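Local coordinates for thermostable carboxypeptidase 1 (Pyrococcus furiosus, PDB 1KA2), which releases amino acids one at a time and with broad specificity from the C-terminus of peptides, as a cobalt-dependent M32 metallocarboxypeptidase, at residues E173-V178 / T422-T427; K181-L186 / Y359-L364; N343-D348 / D355-N360. All coordinates share one frame; numbering follows the deposited sequence.

How the interactions relate
Helix 169-192 takes part in interactions 1 and 2, first packing on helix 421-440 and two turns later on helix 359-375; the centres of these contacts lie about 9 Å apart. In interaction 3 the residues leading into that second partner, 355-360, fold against loop 343-348, and its centre is about 10 Å from that of interaction 2. N360, common to the ranges of interactions 2 and 3, reaches interaction 1: its ND2 lies 3.0 Å from T427 OG1, a probable hydrogen bond. Interaction 1 is near the catalytic centre, the I425 side chain being about 7 Å from that of the metal ligand E299 and about 12 Å from the bound magnesium; interactions 2 and 3 lie away from it.

Interaction 1 of 3, residues E173-V178 / T422-T427; sequences EKMFEV and TYTIGT
M175 reaches from helix 173-178 to T424 and I425 of helix 422-427 with its thioether end. CG stands in the crowded position between the backbone N and the carbonyl carbon (chi1 62°), and the chain then runs straight out, carrying SD and CE across the gap. An unbranched, flexible methionine suits this place, because the axes of the two short segments approach to 11.3 Å and cross at 56°. CE packs on the methyl of T424, with CE to CG2 at 3.8 Å, while SD lies 4.1 Å from I425 CG1, the two side chains meeting at about a right angle. F176, from the same helix as M175, and T424 come at each other from opposite directions, with the hydroxyl oblique to the ring, CZ to OG1 3.5 Å. T424 CG2, anti to the backbone N, also has F176 CZ nearby, while OG1, beside the ring, is hydrogen-bonded to N360 OD1 of helix 359-375. Cutting M175 back to an alanine would remove SD and CE, and is likely to open a gap beside the T424 methyl and I425 CG1, leaving T424 with F176 as its remaining neighbour from helix 173-178. I425 also packs on M485, near the metal ligand E299. The chemistry implies that the two segments meet by van der Waals packing alone, while the buried threonine hydroxyl finds its polar partner on a third helix.

Interaction 2 of 3, residues K181-L186 / Y359-L364; sequences KKLKPL and YNFHIL
F361 projects from helix 359-375 onto the backbone of K184 in helix 169-192, a helix-to-helix packing contact in the largely helical M32 fold. The tight part is the outer end of the ring. CZ comes within 3.5 Å of K184 CA, and K184 N lies in the ring plane at the edge, so the phenylalanine is set end-on against the main chain. With CG anti to its carbonyl carbon (chi1 -71°), the ring is thrown across to the neighbouring helix, and a flat, apolar group of this length suits the span between CA atoms 8.6 Å apart at K184 and F361. The aliphatic root of K184 completes the grip: its CG is 3.8 Å from F361 CE2, the lysine chain crossing the phenylalanine at about a right angle. L183 makes the looser apolar contact, its CD2 4.4 Å from F361 CE1, and it packs also on F490 of helix 488-498. Towards solvent the character changes, for K184 is partly exposed and P185, exposed, has its CB directed away from segment 359-364. Lysine fits this boundary, since its methylenes can cover an aromatic ring while its ammonium stays among polar groups. The chain bends at the CB-CG bond (chi2 -54°) and leads away from helix 359-375, and the NZ of K184 ends in a salt bridge with OD1 of D188, one turn further along its own helix.

Interaction 3 of 3, residues N343-D348 / D355-N360; sequences NIVRPD and DVVTYN
D355, which closes the family's predicted (I/N)RXX(A/S)D motif, faces the loop I344 to P347, and its side chain is engaged at every atom. CB rests against the backbone oxygen of I344, CB to O 3.2 Å. CG, turned between the backbone N and the carbonyl carbon (chi1 57°), lies 3.8 Å from V345 CA. At the tip the two oxygens part company. OD1 crosses to the loop and accepts the N-H of R346 at 3.2 Å, a nearly straight bond (160°) that arrives from well above the carboxylate plane; it also takes a very short bond from T358 OG1. OD2 turns back to its own segment and accepts T358 N at 2.9 Å, giving an Asx motif in the turn leading into helix 359-375, with a weak bond from V357 N beside it. Aspartate suits the place because its short carboxylate can serve both segments at once. OD2 also has an apolar neighbour, V345 CG1, at 3.6 Å. Valines fill the adjoining side, V345 CG2 to V357 CG2 4.0 Å, and the T358 methyl packs on P347. The T358 hydroxyl donates to D355 and receives a hydrogen from a water, which in turn accepts from D348 N at 3.2 Å.

Interaction 1 of 3, residues E173-V178 / T422-T427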
loop_
_atom_site.group_PDB
_atom_site.type_symbol
_atom_site.label_atom_id
_atom_site.label_comp_id
_atom_site.label_asym_id
_atom_site.label_seq_id
_atom_site.Cartn_x
_atom_site.Cartn_y
_atom_site.Cartn_z
ATOM N N GLU A 173 10.700 -14.896 35.680
ATOM C CA GLU A 173 11.204 -15.984 36.508
ATOM C C GLU A 173 10.046 -16.601 37.278
ATOM O O GLU A 173 9.943 -17.821 37.395
ATOM C CB GLU A 173 12.248 -15.437 37.475
ATOM C CG GLU A 173 13.050 -16.481 38.221
ATOM C CD GLU A 173 14.229 -15.855 38.935
ATOM O OE1 GLU A 173 14.000 -14.947 39.759
ATOM O OE2 GLU A 173 15.380 -16.259 38.667
ATOM N N LYS A 174 9.165 -15.740 37.776
ATOM C CA LYS A 174 8.001 -16.155 38.554
ATOM C C LYS A 174 6.930 -16.964 37.816
ATOM O O LYS A 174 6.546 -18.046 38.267
ATOM C CB LYS A 174 7.319 -14.932 39.174
ATOM C CG LYS A 174 5.874 -15.220 39.601
ATOM C CD LYS A 174 4.961 -14.012 39.406
ATOM C CE LYS A 174 3.488 -14.397 39.558
ATOM N NZ LYS A 174 3.001 -15.296 38.464
ATOM N N MET A 175 6.418 -16.428 36.709
ATOM C CA MET A 175 5.370 -17.126 35.978
ATOM C C MET A 175 5.806 -18.519 35.564
ATOM O O MET A 175 5.020 -19.464 35.620
ATOM C CB MET A 175 4.925 -16.323 34.747
ATOM C CG MET A 175 5.996 -16.079 33.713
ATOM S SD MET A 175 5.378 -15.115 32.302
ATOM C CE MET A 175 6.630 -15.494 31.067
ATOM N N PHE A 176 7.063 -18.654 35.157
ATOM C CA PHE A 176 7.560 -19.951 34.732
ATOM C C PHE A 176 7.764 -20.942 35.881
ATOM O O PHE A 176 7.810 -22.152 35.652
ATOM C CB PHE A 176 8.850 -19.777 33.923
ATOM C CG PHE A 176 8.608 -19.465 32.473
ATOM C CD1 PHE A 176 9.139 -18.317 31.891
ATOM C CD2 PHE A 176 7.844 -20.326 31.686
ATOM C CE1 PHE A 176 8.918 -18.027 30.539
ATOM C CE2 PHE A 176 7.615 -20.047 30.334
ATOM C CZ PHE A 176 8.155 -18.893 29.762
ATOM N N GLU A 177 7.887 -20.436 37.107
ATOM C CA GLU A 177 8.044 -21.309 38.269
ATOM C C GLU A 177 6.694 -21.972 38.519
ATOM O O GLU A 177 6.607 -23.185 38.700
ATOM C CB GLU A 177 8.472 -20.499 39.500
ATOM C CG GLU A 177 9.860 -19.892 39.367
ATOM C CD GLU A 177 10.297 -19.124 40.600
ATOM O OE1 GLU A 177 9.556 -18.216 41.031
ATOM O OE2 GLU A 177 11.389 -19.419 41.131
ATOM N N VAL A 178 5.644 -21.157 38.516
ATOM C CA VAL A 178 4.284 -21.634 38.720
ATOM C C VAL A 178 3.903 -22.640 37.640
ATOM O O VAL A 178 3.132 -23.569 37.887
ATOM C CB VAL A 178 3.287 -20.459 38.688
ATOM C CG1 VAL A 178 1.857 -20.977 38.581
ATOM C CG2 VAL A 178 3.457 -19.609 39.932
ATOM N N THR A 422 7.000 -12.573 25.882
ATOM C CA THR A 422 5.715 -11.912 25.672
ATOM C C THR A 422 4.669 -12.887 25.130
ATOM O O THR A 422 3.472 -12.663 25.308
ATOM C CB THR A 422 5.830 -10.721 24.691
ATOM O OG1 THR A 422 6.372 -11.176 23.447
ATOM C CG2 THR A 422 6.719 -9.642 25.268
ATOM N N TYR A 423 5.102 -13.964 24.467
ATOM C CA TYR A 423 4.136 -14.950 23.951
ATOM C C TYR A 423 3.447 -15.699 25.102
ATOM O O TYR A 423 2.226 -15.907 25.081
ATOM C CB TYR A 423 4.803 -15.998 23.040
ATOM C CG TYR A 423 5.241 -15.503 21.665
ATOM C CD1 TYR A 423 6.567 -15.147 21.421
ATOM C CD2 TYR A 423 4.338 -15.446 20.598
ATOM C CE1 TYR A 423 6.985 -14.757 20.152
ATOM C CE2 TYR A 423 4.749 -15.057 19.328
ATOM C CZ TYR A 423 6.073 -14.716 19.114
ATOM O OH TYR A 423 6.492 -14.330 17.867
ATOM N N THR A 424 4.235 -16.117 26.095
ATOM C CA THR A 424 3.698 -16.851 27.243
ATOM C C THR A 424 2.735 -15.947 28.005
ATOM O O THR A 424 1.677 -16.386 28.441
ATOM C CB THR A 424 4.837 -17.337 28.178
ATOM O OG1 THR A 424 5.625 -18.313 27.486
ATOM C CG2 THR A 424 4.275 -17.955 29.460
ATOM N N ILE A 425 3.110 -14.676 28.148
ATOM C CA ILE A 425 2.283 -13.692 28.843
ATOM C C ILE A 425 0.894 -13.645 28.216
ATOM O O ILE A 425 -0.118 -13.587 28.923
ATOM C CB ILE A 425 2.894 -12.283 28.773
ATOM C CG1 ILE A 425 4.192 -12.250 29.582
ATOM C CG2 ILE A 425 1.880 -11.250 29.263
ATOM C CD1 ILE A 425 4.858 -10.884 29.614
ATOM N N GLY A 426 0.852 -13.639 26.883
ATOM C CA GLY A 426 -0.422 -13.620 26.187
ATOM C C GLY A 426 -1.250 -14.862 26.456
ATOM O O GLY A 426 -2.450 -14.767 26.716
ATOM N N THR A 427 -0.624 -16.036 26.383
ATOM C CA THR A 427 -1.356 -17.286 26.636
ATOM C C THR A 427 -1.911 -17.229 28.062
ATOM O O THR A 427 -3.101 -17.448 28.289
ATOM C CB THR A 427 -0.436 -18.536 26.533
ATOM O OG1 THR A 427 0.502 -18.522 27.619
ATOM C CG2 THR A 427 0.336 -18.532 25.210
#

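Interaction 2 of 3, residues K181-L186 / Y359-L364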
loop_
_atom_site.group_PDB
_atom_site.type_symbol
_atom_site.label_atom_id
_atom_site.label_comp_id
_atom_site.label_asym_id
_atom_site.label_seq_id
_atom_site.Cartn_x
_atom_site.Cartn_y
_atom_site.Cartn_z
ATOM N N LYS A 181 5.957 -26.202 38.072
ATOM C CA LYS A 181 5.525 -27.055 39.182
ATOM C C LYS A 181 4.042 -27.433 39.111
ATOM O O LYS A 181 3.621 -28.449 39.672
ATOM C CB LYS A 181 5.810 -26.362 40.517
ATOM C CG LYS A 181 7.222 -25.771 40.637
ATOM C CD LYS A 181 8.326 -26.832 40.668
ATOM C CE LYS A 181 8.417 -27.522 42.025
ATOM N NZ LYS A 181 9.589 -28.443 42.099
ATOM N N LYS A 182 3.251 -26.631 38.408
ATOM C CA LYS A 182 1.827 -26.901 38.315
ATOM C C LYS A 182 1.318 -27.288 36.931
ATOM O O LYS A 182 0.403 -28.102 36.812
ATOM C CB LYS A 182 1.065 -25.691 38.855
ATOM C CG LYS A 182 1.549 -25.322 40.249
ATOM C CD LYS A 182 0.768 -24.195 40.895
ATOM C CE LYS A 182 1.276 -23.965 42.315
ATOM N NZ LYS A 182 0.599 -22.824 42.975
ATOM N N LEU A 183 1.916 -26.723 35.887
ATOM C CA LEU A 183 1.490 -27.029 34.523
ATOM C C LEU A 183 2.183 -28.277 33.999
ATOM O O LEU A 183 1.579 -29.087 33.312
ATOM C CB LEU A 183 1.798 -25.848 33.596
ATOM C CG LEU A 183 0.891 -25.597 32.387
ATOM C CD1 LEU A 183 1.574 -24.579 31.488
ATOM C CD2 LEU A 183 0.629 -26.874 31.622
ATOM N N LYS A 184 3.458 -28.430 34.327
ATOM C CA LYS A 184 4.234 -29.584 33.869
ATOM C C LYS A 184 3.567 -30.916 34.225
ATOM O O LYS A 184 3.346 -31.765 33.355
ATOM C CB LYS A 184 5.650 -29.544 34.468
ATOM C CG LYS A 184 6.747 -30.056 33.535
ATOM C CD LYS A 184 6.442 -31.450 33.001
ATOM C CE LYS A 184 7.521 -31.934 32.036
ATOM N NZ LYS A 184 7.142 -33.217 31.381
ATOM N N PRO A 185 3.242 -31.123 35.513
ATOM C CA PRO A 185 2.604 -32.389 35.885
ATOM C C PRO A 185 1.296 -32.615 35.131
ATOM O O PRO A 185 1.029 -33.719 34.645
ATOM C CB PRO A 185 2.411 -32.245 37.393
ATOM C CG PRO A 185 2.227 -30.766 37.569
ATOM C CD PRO A 185 3.292 -30.201 36.660
ATOM N N LEU A 186 0.494 -31.561 35.021
ATOM C CA LEU A 186 -0.783 -31.643 34.320
ATOM C C LEU A 186 -0.544 -32.207 32.928
ATOM O O LEU A 186 -1.329 -33.012 32.428
ATOM C CB LEU A 186 -1.427 -30.256 34.225
ATOM C CG LEU A 186 -2.958 -30.218 34.263
ATOM C CD1 LEU A 186 -3.438 -28.789 34.081
ATOM C CD2 LEU A 186 -3.529 -31.119 33.179
ATOM N N TYR A 359 3.065 -25.602 24.357
ATOM C CA TYR A 359 3.604 -24.333 23.841
ATOM C C TYR A 359 4.508 -23.545 24.789
ATOM O O TYR A 359 5.657 -23.227 24.457
ATOM C CB TYR A 359 2.469 -23.398 23.400
ATOM C CG TYR A 359 2.948 -22.126 22.722
ATOM C CD1 TYR A 359 3.356 -22.131 21.387
ATOM C CD2 TYR A 359 3.006 -20.926 23.417
ATOM C CE1 TYR A 359 3.810 -20.966 20.757
ATOM C CE2 TYR A 359 3.461 -19.758 22.806
ATOM C CZ TYR A 359 3.860 -19.784 21.478
ATOM O OH TYR A 359 4.301 -18.630 20.881
ATOM N N ASN A 360 3.987 -23.210 25.963
ATOM C CA ASN A 360 4.771 -22.426 26.899
ATOM C C ASN A 360 6.122 -23.018 27.343
ATOM O O ASN A 360 6.974 -22.297 27.863
ATOM C CB ASN A 360 3.900 -22.055 28.100
ATOM C CG ASN A 360 2.866 -20.990 27.747
ATOM O OD1 ASN A 360 3.199 -19.981 27.127
ATOM N ND2 ASN A 360 1.619 -21.205 28.144
ATOM N N PHE A 361 6.343 -24.311 27.115
ATOM C CA PHE A 361 7.616 -24.900 27.510
ATOM C C PHE A 361 8.676 -24.552 26.459
ATOM O O PHE A 361 9.878 -24.513 26.743
ATOM C CB PHE A 361 7.468 -26.419 27.720
ATOM C CG PHE A 361 6.674 -26.779 28.962
ATOM C CD1 PHE A 361 5.377 -27.275 28.868
ATOM C CD2 PHE A 361 7.221 -26.593 30.226
ATOM C CE1 PHE A 361 4.632 -27.581 30.011
ATOM C CE2 PHE A 361 6.484 -26.897 31.381
ATOM C CZ PHE A 361 5.185 -27.393 31.271
ATOM N N HIS A 362 8.214 -24.263 25.249
ATOM C CA HIS A 362 9.109 -23.860 24.168
ATOM C C HIS A 362 9.617 -22.463 24.505
ATOM O O HIS A 362 10.762 -22.119 24.226
ATOM C CB HIS A 362 8.350 -23.840 22.842
ATOM C CG HIS A 362 8.028 -25.200 22.317
ATOM N ND1 HIS A 362 8.850 -25.872 21.436
ATOM C CD2 HIS A 362 6.978 -26.022 22.555
ATOM C CE1 HIS A 362 8.317 -27.045 21.149
ATOM N NE2 HIS A 362 7.181 -27.161 21.815
ATOM N N ILE A 363 8.763 -21.661 25.128
ATOM C CA ILE A 363 9.156 -20.301 25.498
ATOM C C ILE A 363 10.076 -20.274 26.733
ATOM O O ILE A 363 11.029 -19.488 26.794
ATOM C CB ILE A 363 7.910 -19.425 25.763
ATOM C CG1 ILE A 363 6.970 -19.465 24.549
ATOM C CG2 ILE A 363 8.337 -18.005 26.061
ATOM C CD1 ILE A 363 7.557 -18.862 23.265
ATOM N N LEU A 364 9.783 -21.125 27.719
ATOM C CA LEU A 364 10.602 -21.202 28.938
ATOM C C LEU A 364 12.061 -21.513 28.591
ATOM O O LEU A 364 12.970 -20.860 29.083
ATOM C CB LEU A 364 10.042 -22.277 29.884
ATOM C CG LEU A 364 10.954 -22.860 30.978
ATOM C CD1 LEU A 364 11.600 -21.749 31.783
ATOM C CD2 LEU A 364 10.128 -23.777 31.886
#

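Interaction 3 of 3, residues N343-D348 / D355-N360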
loop_
_atom_site.group_PDB
_atom_site.type_symbol
_atom_site.label_atom_id
_atom_site.label_comp_id
_atom_site.label_asym_id
_atom_site.label_seq_id
_atom_site.Cartn_x
_atom_site.Cartn_y
_atom_site.Cartn_z
ATOM N N ASN A 343 -7.982 -29.748 19.616
ATOM C CA ASN A 343 -7.345 -29.748 20.926
ATOM C C ASN A 343 -6.296 -30.813 21.151
ATOM O O ASN A 343 -5.959 -31.121 22.288
ATOM C CB ASN A 343 -8.415 -29.865 22.004
ATOM C CG ASN A 343 -9.229 -28.602 22.149
ATOM O OD1 ASN A 343 -8.949 -27.776 23.003
ATOM N ND2 ASN A 343 -10.236 -28.439 21.298
ATOM N N ILE A 344 -5.778 -31.380 20.073
ATOM C CA ILE A 344 -4.751 -32.392 20.198
ATOM C C ILE A 344 -3.637 -31.875 21.107
ATOM O O ILE A 344 -3.430 -30.664 21.242
ATOM C CB ILE A 344 -4.184 -32.754 18.815
ATOM C CG1 ILE A 344 -5.190 -33.635 18.077
ATOM C CG2 ILE A 344 -2.843 -33.452 18.953
ATOM C CD1 ILE A 344 -4.720 -34.104 16.734
ATOM N N VAL A 345 -2.945 -32.800 21.762
ATOM C CA VAL A 345 -1.840 -32.442 22.639
ATOM C C VAL A 345 -0.704 -33.385 22.323
ATOM O O VAL A 345 -0.862 -34.599 22.395
ATOM C CB VAL A 345 -2.207 -32.574 24.120
ATOM C CG1 VAL A 345 -0.974 -32.306 24.978
ATOM C CG2 VAL A 345 -3.310 -31.589 24.469
ATOM N N ARG A 346 0.440 -32.824 21.954
ATOM C CA ARG A 346 1.580 -33.646 21.605
ATOM C C ARG A 346 2.897 -32.894 21.663
ATOM O O ARG A 346 3.129 -31.956 20.904
ATOM C CB ARG A 346 1.365 -34.243 20.208
ATOM C CG ARG A 346 2.601 -34.334 19.339
ATOM C CD ARG A 346 2.395 -33.529 18.063
ATOM N NE ARG A 346 1.369 -34.122 17.211
ATOM C CZ ARG A 346 0.766 -33.490 16.207
ATOM N NH1 ARG A 346 1.079 -32.231 15.921
ATOM N NH2 ARG A 346 -0.151 -34.121 15.483
ATOM N N PRO A 347 3.774 -33.279 22.597
ATOM C CA PRO A 347 5.054 -32.577 22.661
ATOM C C PRO A 347 5.732 -32.834 21.321
ATOM O O PRO A 347 5.691 -33.953 20.807
ATOM C CB PRO A 347 5.761 -33.250 23.843
ATOM C CG PRO A 347 5.147 -34.623 23.884
ATOM C CD PRO A 347 3.691 -34.330 23.626
ATOM N N ASP A 348 6.312 -31.791 20.736
ATOM C CA ASP A 348 6.970 -31.913 19.444
ATOM C C ASP A 348 8.060 -30.850 19.354
ATOM O O ASP A 348 8.146 -29.961 20.199
ATOM C CB ASP A 348 5.957 -31.726 18.309
ATOM C CG ASP A 348 6.217 -32.652 17.125
ATOM O OD1 ASP A 348 7.379 -33.058 16.916
ATOM O OD2 ASP A 348 5.258 -32.964 16.388
ATOM N N ASP A 355 0.882 -27.436 20.676
ATOM C CA ASP A 355 -0.491 -27.347 21.155
ATOM C C ASP A 355 -0.415 -26.343 22.296
ATOM O O ASP A 355 0.682 -25.940 22.685
ATOM C CB ASP A 355 -0.929 -28.692 21.722
ATOM C CG ASP A 355 -0.012 -29.165 22.824
ATOM O OD1 ASP A 355 1.032 -29.775 22.510
ATOM O OD2 ASP A 355 -0.323 -28.883 24.000
ATOM N N VAL A 356 -1.556 -25.965 22.859
ATOM C CA VAL A 356 -1.565 -24.980 23.937
ATOM C C VAL A 356 -0.957 -25.412 25.279
ATOM O O VAL A 356 -0.567 -24.559 26.091
ATOM C CB VAL A 356 -2.983 -24.497 24.239
ATOM C CG1 VAL A 356 -3.648 -24.011 22.975
ATOM C CG2 VAL A 356 -3.774 -25.616 24.884
ATOM N N VAL A 357 -0.895 -26.719 25.523
ATOM C CA VAL A 357 -0.351 -27.221 26.780
ATOM C C VAL A 357 1.178 -27.300 26.744
ATOM O O VAL A 357 1.842 -26.973 27.722
ATOM C CB VAL A 357 -0.956 -28.606 27.116
ATOM C CG1 VAL A 357 -0.558 -29.027 28.528
ATOM C CG2 VAL A 357 -2.469 -28.545 26.997
ATOM N N THR A 358 1.729 -27.700 25.600
ATOM C CA THR A 358 3.179 -27.807 25.434
ATOM C C THR A 358 3.844 -26.502 24.954
ATOM O O THR A 358 5.048 -26.312 25.137
ATOM C CB THR A 358 3.539 -28.939 24.430
ATOM O OG1 THR A 358 3.111 -28.573 23.108
ATOM C CG2 THR A 358 2.853 -30.242 24.828
ATOM N N TYR A 359 3.065 -25.602 24.357
ATOM C CA TYR A 359 3.604 -24.333 23.841
ATOM C C TYR A 359 4.508 -23.545 24.789
ATOM O O TYR A 359 5.657 -23.227 24.457
ATOM C CB TYR A 359 2.469 -23.398 23.400
ATOM C CG TYR A 359 2.948 -22.126 22.722
ATOM C CD1 TYR A 359 3.356 -22.131 21.387
ATOM C CD2 TYR A 359 3.006 -20.926 23.417
ATOM C CE1 TYR A 359 3.810 -20.966 20.757
ATOM C CE2 TYR A 359 3.461 -19.758 22.806
ATOM C CZ TYR A 359 3.860 -19.784 21.478
ATOM O OH TYR A 359 4.301 -18.630 20.881
ATOM N N ASN A 360 3.987 -23.210 25.963
ATOM C CA ASN A 360 4.771 -22.426 26.899
ATOM C C ASN A 360 6.122 -23.018 27.343
ATOM O O ASN A 360 6.974 -22.297 27.863
ATOM C CB ASN A 360 3.900 -22.055 28.100
ATOM C CG ASN A 360 2.866 -20.990 27.747
ATOM O OD1 ASN A 360 3.199 -19.981 27.127
ATOM N ND2 ASN A 360 1.619 -21.205 28.144
HETATM O O HOH W 1 5.113 -28.946 21.549
#